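Local coordinates for protein transcriptional regulator, MarR family, putative (Bacillus cereus, PDB 3BJA) that probably binds DNA through a winged helix-turn-helix and regulates transcription, at residues M71-P83 with T89-K101. Numbering follows the deposited sequence.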
HETATM    1  N   MSE A  71      18.867   6.071   1.306  1.00 64.65           N
HETATM    2  CA  MSE A  71      18.666   7.245   2.174  1.00 61.47           C
HETATM    3  C   MSE A  71      19.944   7.605   2.954  1.00 63.09           C
HETATM    4  O   MSE A  71      20.138   8.760   3.312  1.00 61.48           O
HETATM    5  CB  MSE A  71      17.491   7.027   3.154  1.00 59.75           C
HETATM    6  CG  MSE A  71      16.135   6.892   2.481  1.00 58.31           C
HETATM    7 SE   MSE A  71      14.624   6.707   3.750  0.75 52.81          SE
HETATM    8  CE  MSE A  71      14.396   8.579   4.317  1.00 59.45           C
ATOM      9  N   LYS A  72      20.790   6.611   3.228  1.00 66.06           N
ATOM     10  CA  LYS A  72      22.052   6.825   3.928  1.00 69.52           C
ATOM     11  C   LYS A  72      23.036   7.616   3.043  1.00 70.93           C
ATOM     12  O   LYS A  72      23.614   8.600   3.518  1.00 69.77           O
ATOM     13  CB  LYS A  72      22.671   5.495   4.406  1.00 68.78           C
ATOM     14  CG  LYS A  72      23.739   5.652   5.490  1.00 68.60           C
ATOM     15  CD  LYS A  72      24.482   4.345   5.739  1.00 70.76           C
ATOM     16  CE  LYS A  72      25.497   4.449   6.887  1.00 70.68           C
ATOM     17  NZ  LYS A  72      26.440   5.556   6.713  1.00 75.25           N
ATOM     18  N   ARG A  73      23.195   7.200   1.774  1.00 72.84           N
ATOM     19  CA  ARG A  73      24.103   7.881   0.824  1.00 74.25           C
ATOM     20  C   ARG A  73      23.530   9.275   0.466  1.00 74.17           C
ATOM     21  O   ARG A  73      24.298  10.234   0.343  1.00 74.76           O
ATOM     22  CB  ARG A  73      24.418   7.033  -0.445  1.00 75.74           C
ATOM     23  CG  ARG A  73      23.453   7.243  -1.620  1.00 79.75           C
ATOM     24  CD  ARG A  73      23.693   6.423  -2.888  1.00 79.89           C
ATOM     25  NE  ARG A  73      22.998   6.828  -4.150  1.00 85.13           N
ATOM     26  CZ  ARG A  73      21.929   7.640  -4.346  1.00 86.04           C
ATOM     27  NH1 ARG A  73      21.222   8.233  -3.379  1.00 84.37           N
ATOM     28  NH2 ARG A  73      21.502   7.847  -5.605  1.00 84.82           N
ATOM     29  N   ASP A  74      22.200   9.362   0.277  1.00 73.24           N
ATOM     30  CA  ASP A  74      21.494  10.644   0.062  1.00 73.26           C
ATOM     31  C   ASP A  74      21.659  11.637   1.205  1.00 72.24           C
ATOM     32  O   ASP A  74      21.396  12.822   1.015  1.00 72.87           O
ATOM     33  CB  ASP A  74      19.970  10.453  -0.155  1.00 74.89           C
ATOM     34  CG  ASP A  74      19.599  10.137  -1.585  1.00 78.81           C
ATOM     35  OD1 ASP A  74      20.241  10.686  -2.507  1.00 87.02           O
ATOM     36  OD2 ASP A  74      18.647   9.357  -1.809  1.00 85.43           O
ATOM     37  N   GLY A  75      22.009  11.148   2.395  1.00 71.18           N
ATOM     38  CA  GLY A  75      22.297  11.990   3.547  1.00 70.52           C
ATOM     39  C   GLY A  75      21.127  12.331   4.436  1.00 68.77           C
ATOM     40  O   GLY A  75      21.258  13.208   5.271  1.00 67.64           O
ATOM     41  N   TYR A  76      20.006  11.628   4.282  1.00 69.54           N
ATOM     42  CA  TYR A  76      18.822  11.847   5.108  1.00 69.63           C
ATOM     43  C   TYR A  76      18.939  11.135   6.458  1.00 69.39           C
ATOM     44  O   TYR A  76      18.616  11.721   7.486  1.00 69.32           O
ATOM     45  CB  TYR A  76      17.558  11.363   4.408  1.00 71.56           C
ATOM     46  CG  TYR A  76      17.268  11.989   3.057  1.00 74.45           C
ATOM     47  CD1 TYR A  76      17.032  13.366   2.926  1.00 74.50           C
ATOM     48  CD2 TYR A  76      17.162  11.192   1.905  1.00 78.87           C
ATOM     49  CE1 TYR A  76      16.740  13.942   1.664  1.00 74.78           C
ATOM     50  CE2 TYR A  76      16.861  11.755   0.646  1.00 79.22           C
ATOM     51  CZ  TYR A  76      16.656  13.125   0.532  1.00 76.28           C
ATOM     52  OH  TYR A  76      16.365  13.639  -0.707  1.00 74.75           O
ATOM     53  N   VAL A  77      19.371   9.868   6.440  1.00 70.43           N
ATOM     54  CA  VAL A  77      19.507   9.028   7.650  1.00 68.91           C
ATOM     55  C   VAL A  77      20.937   8.540   7.860  1.00 69.12           C
ATOM     56  O   VAL A  77      21.737   8.511   6.923  1.00 69.42           O
ATOM     57  CB  VAL A  77      18.582   7.777   7.605  1.00 69.18           C
ATOM     58  CG1 VAL A  77      17.129   8.183   7.349  1.00 66.28           C
ATOM     59  CG2 VAL A  77      19.054   6.758   6.552  1.00 63.31           C
HETATM   60  N   MSE A  78      21.226   8.154   9.106  1.00 70.16           N
HETATM   61  CA  MSE A  78      22.525   7.607   9.532  1.00 69.50           C
HETATM   62  C   MSE A  78      22.290   6.312  10.316  1.00 69.84           C
HETATM   63  O   MSE A  78      21.424   6.271  11.194  1.00 70.53           O
HETATM   64  CB  MSE A  78      23.253   8.619  10.411  1.00 69.15           C
HETATM   65  CG  MSE A  78      24.623   8.189  10.919  1.00 70.33           C
HETATM   66 SE   MSE A  78      25.823   7.590   9.501  0.75 70.63          SE
HETATM   67  CE  MSE A  78      26.042   9.283   8.519  1.00 69.00           C
ATOM     68  N   THR A  79      23.054   5.270   9.986  1.00 69.35           N
ATOM     69  CA  THR A  79      22.963   3.956  10.636  1.00 69.14           C
ATOM     70  C   THR A  79      24.277   3.603  11.355  1.00 71.10           C
ATOM     71  O   THR A  79      25.375   3.972  10.903  1.00 68.01           O
ATOM     72  CB  THR A  79      22.554   2.830   9.645  1.00 68.66           C
ATOM     73  OG1 THR A  79      23.596   2.582   8.698  1.00 61.87           O
ATOM     74  CG2 THR A  79      21.252   3.202   8.899  1.00 66.21           C
ATOM     75  N   GLU A  80      24.136   2.888  12.471  1.00 74.24           N
ATOM     76  CA  GLU A  80      25.264   2.455  13.296  1.00 77.43           C
ATOM     77  C   GLU A  80      24.923   1.185  14.089  1.00 79.02           C
ATOM     78  O   GLU A  80      23.767   0.983  14.472  1.00 79.15           O
ATOM     79  CB  GLU A  80      25.676   3.587  14.250  1.00 76.95           C
ATOM     80  CG  GLU A  80      24.612   3.975  15.303  1.00 79.52           C
ATOM     81  CD  GLU A  80      24.968   5.210  16.148  1.00 80.07           C
ATOM     82  OE1 GLU A  80      25.934   5.954  15.828  1.00 78.16           O
ATOM     83  OE2 GLU A  80      24.241   5.436  17.142  1.00 83.21           O
ATOM     84  N   LYS A  81      25.934   0.349  14.335  1.00 81.31           N
ATOM     85  CA  LYS A  81      25.763  -0.873  15.123  1.00 83.80           C
ATOM     86  C   LYS A  81      25.608  -0.496  16.599  1.00 85.25           C
ATOM     87  O   LYS A  81      26.346   0.364  17.096  1.00 84.39           O
ATOM     88  CB  LYS A  81      26.957  -1.822  14.941  1.00 82.28           C
ATOM     89  N   ASN A  82      24.637  -1.117  17.277  1.00 88.45           N
ATOM     90  CA  ASN A  82      24.401  -0.899  18.714  1.00 90.81           C
ATOM     91  C   ASN A  82      25.591  -1.490  19.495  1.00 93.06           C
ATOM     92  O   ASN A  82      25.844  -2.699  19.362  1.00 93.66           O
ATOM     93  CB  ASN A  82      23.092  -1.581  19.155  1.00 90.90           C
ATOM     94  CG  ASN A  82      22.778  -1.397  20.649  1.00 90.95           C
ATOM     95  OD1 ASN A  82      23.297  -0.497  21.319  1.00 97.72           O
ATOM     96  ND2 ASN A  82      21.899  -2.252  21.164  1.00 92.08           N
ATOM     97  N   PRO A  83      26.332  -0.655  20.292  1.00 94.50           N
ATOM     98  CA  PRO A  83      27.474  -1.198  21.085  1.00 94.51           C
ATOM     99  C   PRO A  83      27.138  -2.339  22.083  1.00 95.38           C
ATOM    100  O   PRO A  83      28.046  -3.078  22.485  1.00 94.79           O
ATOM    101  CB  PRO A  83      28.023   0.037  21.815  1.00 94.93           C
ATOM    102  CG  PRO A  83      27.548   1.199  21.008  1.00 95.60           C
ATOM    103  CD  PRO A  83      26.206   0.804  20.485  1.00 94.20           C
ATOM    104  N   THR A  89      21.171  -2.957  14.290  1.00 75.51           N
ATOM    105  CA  THR A  89      21.494  -1.685  13.638  1.00 74.20           C
ATOM    106  C   THR A  89      20.533  -0.603  14.130  1.00 72.26           C
ATOM    107  O   THR A  89      19.317  -0.778  14.038  1.00 70.63           O
ATOM    108  CB  THR A  89      21.358  -1.800  12.106  1.00 72.56           C
ATOM    109  OG1 THR A  89      22.185  -2.860  11.638  1.00 72.55           O
ATOM    110  CG2 THR A  89      21.785  -0.514  11.409  1.00 69.86           C
ATOM    111  N   LEU A  90      21.087   0.497  14.647  1.00 71.14           N
ATOM    112  CA  LEU A  90      20.302   1.664  15.099  1.00 70.79           C
ATOM    113  C   LEU A  90      20.254   2.658  13.948  1.00 69.07           C
ATOM    114  O   LEU A  90      21.266   2.835  13.265  1.00 67.22           O
ATOM    115  CB  LEU A  90      20.952   2.329  16.314  1.00 71.29           C
ATOM    116  CG  LEU A  90      21.084   1.480  17.582  1.00 74.21           C
ATOM    117  CD1 LEU A  90      22.037   2.124  18.599  1.00 72.34           C
ATOM    118  CD2 LEU A  90      19.705   1.195  18.186  1.00 74.91           C
ATOM    119  N   VAL A  91      19.098   3.302  13.747  1.00 67.61           N
ATOM    120  CA  VAL A  91      18.881   4.272  12.653  1.00 67.34           C
ATOM    121  C   VAL A  91      18.321   5.598  13.199  1.00 67.48           C
ATOM    122  O   VAL A  91      17.538   5.612  14.150  1.00 66.33           O
ATOM    123  CB  VAL A  91      17.880   3.730  11.599  1.00 67.24           C
ATOM    124  CG1 VAL A  91      17.917   4.584  10.333  1.00 64.07           C
ATOM    125  CG2 VAL A  91      18.188   2.286  11.242  1.00 69.67           C
ATOM    126  N   TYR A  92      18.711   6.709  12.581  1.00 68.61           N
ATOM    127  CA  TYR A  92      18.257   8.040  13.005  1.00 68.44           C
ATOM    128  C   TYR A  92      18.426   9.088  11.913  1.00 69.18           C
ATOM    129  O   TYR A  92      19.203   8.889  10.972  1.00 68.63           O
ATOM    130  CB  TYR A  92      18.967   8.479  14.308  1.00 66.38           C
ATOM    131  CG  TYR A  92      20.479   8.552  14.257  1.00 65.84           C
ATOM    132  CD1 TYR A  92      21.260   7.387  14.333  1.00 67.24           C
ATOM    133  CD2 TYR A  92      21.146   9.788  14.187  1.00 62.48           C
ATOM    134  CE1 TYR A  92      22.676   7.441  14.297  1.00 63.03           C
ATOM    135  CE2 TYR A  92      22.565   9.858  14.162  1.00 61.56           C
ATOM    136  CZ  TYR A  92      23.320   8.679  14.216  1.00 66.08           C
ATOM    137  OH  TYR A  92      24.704   8.723  14.193  1.00 66.49           O
ATOM    138  N   LEU A  93      17.671  10.184  12.040  1.00 69.67           N
ATOM    139  CA  LEU A  93      17.764  11.310  11.103  1.00 67.96           C
ATOM    140  C   LEU A  93      19.049  12.096  11.303  1.00 67.08           C
ATOM    141  O   LEU A  93      19.502  12.275  12.431  1.00 65.77           O
ATOM    142  CB  LEU A  93      16.587  12.289  11.255  1.00 68.01           C
ATOM    143  CG  LEU A  93      15.213  11.866  10.741  1.00 67.96           C
ATOM    144  CD1 LEU A  93      14.216  12.982  11.010  1.00 67.13           C
ATOM    145  CD2 LEU A  93      15.245  11.536   9.254  1.00 60.12           C
ATOM    146  N   THR A  94      19.615  12.560  10.189  1.00 67.35           N
ATOM    147  CA  THR A  94      20.771  13.446  10.185  1.00 68.07           C
ATOM    148  C   THR A  94      20.197  14.872  10.233  1.00 69.39           C
ATOM    149  O   THR A  94      18.960  15.055  10.173  1.00 67.73           O
ATOM    150  CB  THR A  94      21.604  13.302   8.895  1.00 67.92           C
ATOM    151  OG1 THR A  94      20.809  13.695   7.765  1.00 68.78           O
ATOM    152  CG2 THR A  94      22.098  11.861   8.712  1.00 68.92           C
ATOM    153  N   LYS A  95      21.090  15.869  10.313  1.00 69.76           N
ATOM    154  CA  LYS A  95      20.683  17.284  10.313  1.00 69.49           C
ATOM    155  C   LYS A  95      19.902  17.613   9.021  1.00 69.44           C
ATOM    156  O   LYS A  95      18.825  18.226   9.091  1.00 68.06           O
ATOM    157  CB  LYS A  95      21.889  18.205  10.502  1.00 68.97           C
ATOM    158  CG  LYS A  95      21.522  19.664  10.784  1.00 70.68           C
ATOM    159  CD  LYS A  95      22.757  20.457  11.252  1.00 70.75           C
ATOM    160  CE  LYS A  95      22.469  21.940  11.421  1.00 71.72           C
ATOM    161  NZ  LYS A  95      23.712  22.714  11.772  1.00 71.91           N
ATOM    162  N   LYS A  96      20.427  17.150   7.875  1.00 69.32           N
ATOM    163  CA  LYS A  96      19.779  17.296   6.552  1.00 69.12           C
ATOM    164  C   LYS A  96      18.368  16.682   6.519  1.00 70.49           C
ATOM    165  O   LYS A  96      17.446  17.276   5.968  1.00 71.40           O
ATOM    166  CB  LYS A  96      20.641  16.644   5.451  1.00 68.79           C
ATOM    167  CG  LYS A  96      20.052  16.734   4.027  1.00 68.80           C
ATOM    168  CD  LYS A  96      20.830  15.959   2.984  1.00 66.79           C
ATOM    169  CE  LYS A  96      20.120  16.072   1.643  1.00 64.46           C
ATOM    170  NZ  LYS A  96      20.788  15.378   0.522  1.00 63.53           N
ATOM    171  N   GLY A  97      18.224  15.475   7.057  1.00 71.33           N
ATOM    172  CA  GLY A  97      16.912  14.806   7.114  1.00 72.94           C
ATOM    173  C   GLY A  97      15.922  15.507   8.039  1.00 73.11           C
ATOM    174  O   GLY A  97      14.706  15.486   7.802  1.00 71.47           O
ATOM    175  N   GLU A  98      16.461  16.109   9.101  1.00 72.98           N
ATOM    176  CA  GLU A  98      15.675  16.871  10.064  1.00 73.61           C
ATOM    177  C   GLU A  98      15.114  18.127   9.347  1.00 72.26           C
ATOM    178  O   GLU A  98      13.943  18.484   9.504  1.00 71.35           O
ATOM    179  CB  GLU A  98      16.553  17.293  11.252  1.00 75.03           C
ATOM    180  CG  GLU A  98      15.803  17.435  12.573  1.00 83.78           C
ATOM    181  CD  GLU A  98      16.076  16.283  13.527  1.00 92.64           C
ATOM    182  OE1 GLU A  98      17.177  16.324  14.147  1.00 92.60           O
ATOM    183  OE2 GLU A  98      15.200  15.384  13.671  1.00 93.82           O
ATOM    184  N   GLU A  99      15.992  18.773   8.573  1.00 72.08           N
ATOM    185  CA  GLU A  99      15.684  19.946   7.749  1.00 71.81           C
ATOM    186  C   GLU A  99      14.735  19.579   6.598  1.00 69.96           C
ATOM    187  O   GLU A  99      13.819  20.340   6.294  1.00 70.83           O
ATOM    188  CB  GLU A  99      16.991  20.619   7.234  1.00 70.97           C
ATOM    189  CG  GLU A  99      17.832  21.314   8.360  1.00 71.12           C
ATOM    190  CD  GLU A  99      19.305  21.697   7.962  1.00 76.68           C
ATOM    191  OE1 GLU A  99      19.806  21.267   6.885  1.00 82.04           O
ATOM    192  OE2 GLU A  99      19.974  22.437   8.749  1.00 78.84           O
ATOM    193  N   THR A 100      14.952  18.421   5.972  1.00 69.50           N
ATOM    194  CA  THR A 100      14.071  17.915   4.891  1.00 69.99           C
ATOM    195  C   THR A 100      12.622  17.732   5.378  1.00 68.98           C
ATOM    196  O   THR A 100      11.692  18.058   4.637  1.00 66.75           O
ATOM    197  CB  THR A 100      14.602  16.590   4.264  1.00 69.08           C
ATOM    198  OG1 THR A 100      15.894  16.827   3.702  1.00 65.11           O
ATOM    199  CG2 THR A 100      13.676  16.064   3.161  1.00 68.38           C
ATOM    200  N   LYS A 101      12.446  17.238   6.612  1.00 70.13           N
ATOM    201  CA  LYS A 101      11.110  17.085   7.208  1.00 71.58           C
ATOM    202  C   LYS A 101      10.379  18.432   7.299  1.00 70.78           C
ATOM    203  O   LYS A 101       9.210  18.516   6.923  1.00 70.13           O
ATOM    204  CB  LYS A 101      11.171  16.489   8.606  1.00 72.31           C
ATOM    205  CG  LYS A 101       9.773  16.155   9.162  1.00 74.27           C
ATOM    206  CD  LYS A 101       9.807  15.910  10.645  1.00 78.76           C
ATOM    207  CE  LYS A 101       8.397  15.696  11.202  1.00 87.01           C
ATOM    208  NZ  LYS A 101       7.578  16.948  11.237  1.00 85.71           N
TER
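The beta hairpin of the MarR winged helix-turn-helix, its wing, pairs strand 77-81 with strand 89-93, whose axes run antiparallel at 157°. M78 and Y92 exchange two backbone hydrogen bonds, M78 N to Y92 O at 2.8 Å being nearly linear, and E80 and L90 exchange two more. On the face carrying these four residues, M78 CB sits over the Y92 ring, 4.1 Å from its centroid, a CH-pi contact. With CG between its backbone N and carbonyl carbon (chi1 59°), Y92 lies alongside the M78 side chain, and Y92 OH reaches E80 OE1 in a weak bond of 3.4 Å. On the other face, T79 CG2 lies beside V91 CG1 at 3.9 Å, a van der Waals contact.

At the base, G75 closes helix 64-73 in a Schellman motif. T94 OG1 donates to G75 O at 2.6 Å and accepts from G97 N at 3.2 Å, so this N-cap hydroxyl couples one helix end to the next helix start. Extended beyond CG, K96 brings NZ to D74 O at 2.7 Å, almost in line with the carbonyl; NZ also makes an off-centre cation-pi contact with the Y76 ring, 28° off the ring normal. T100 OG1 meets that ring's edge.

K47 forms a salt bridge with E80 and a cation-pi contact with Y92. V91 also pairs with V48 of strand 48-49, which makes 89-93 the central strand, while V77 packs on L42 of helix 33-44.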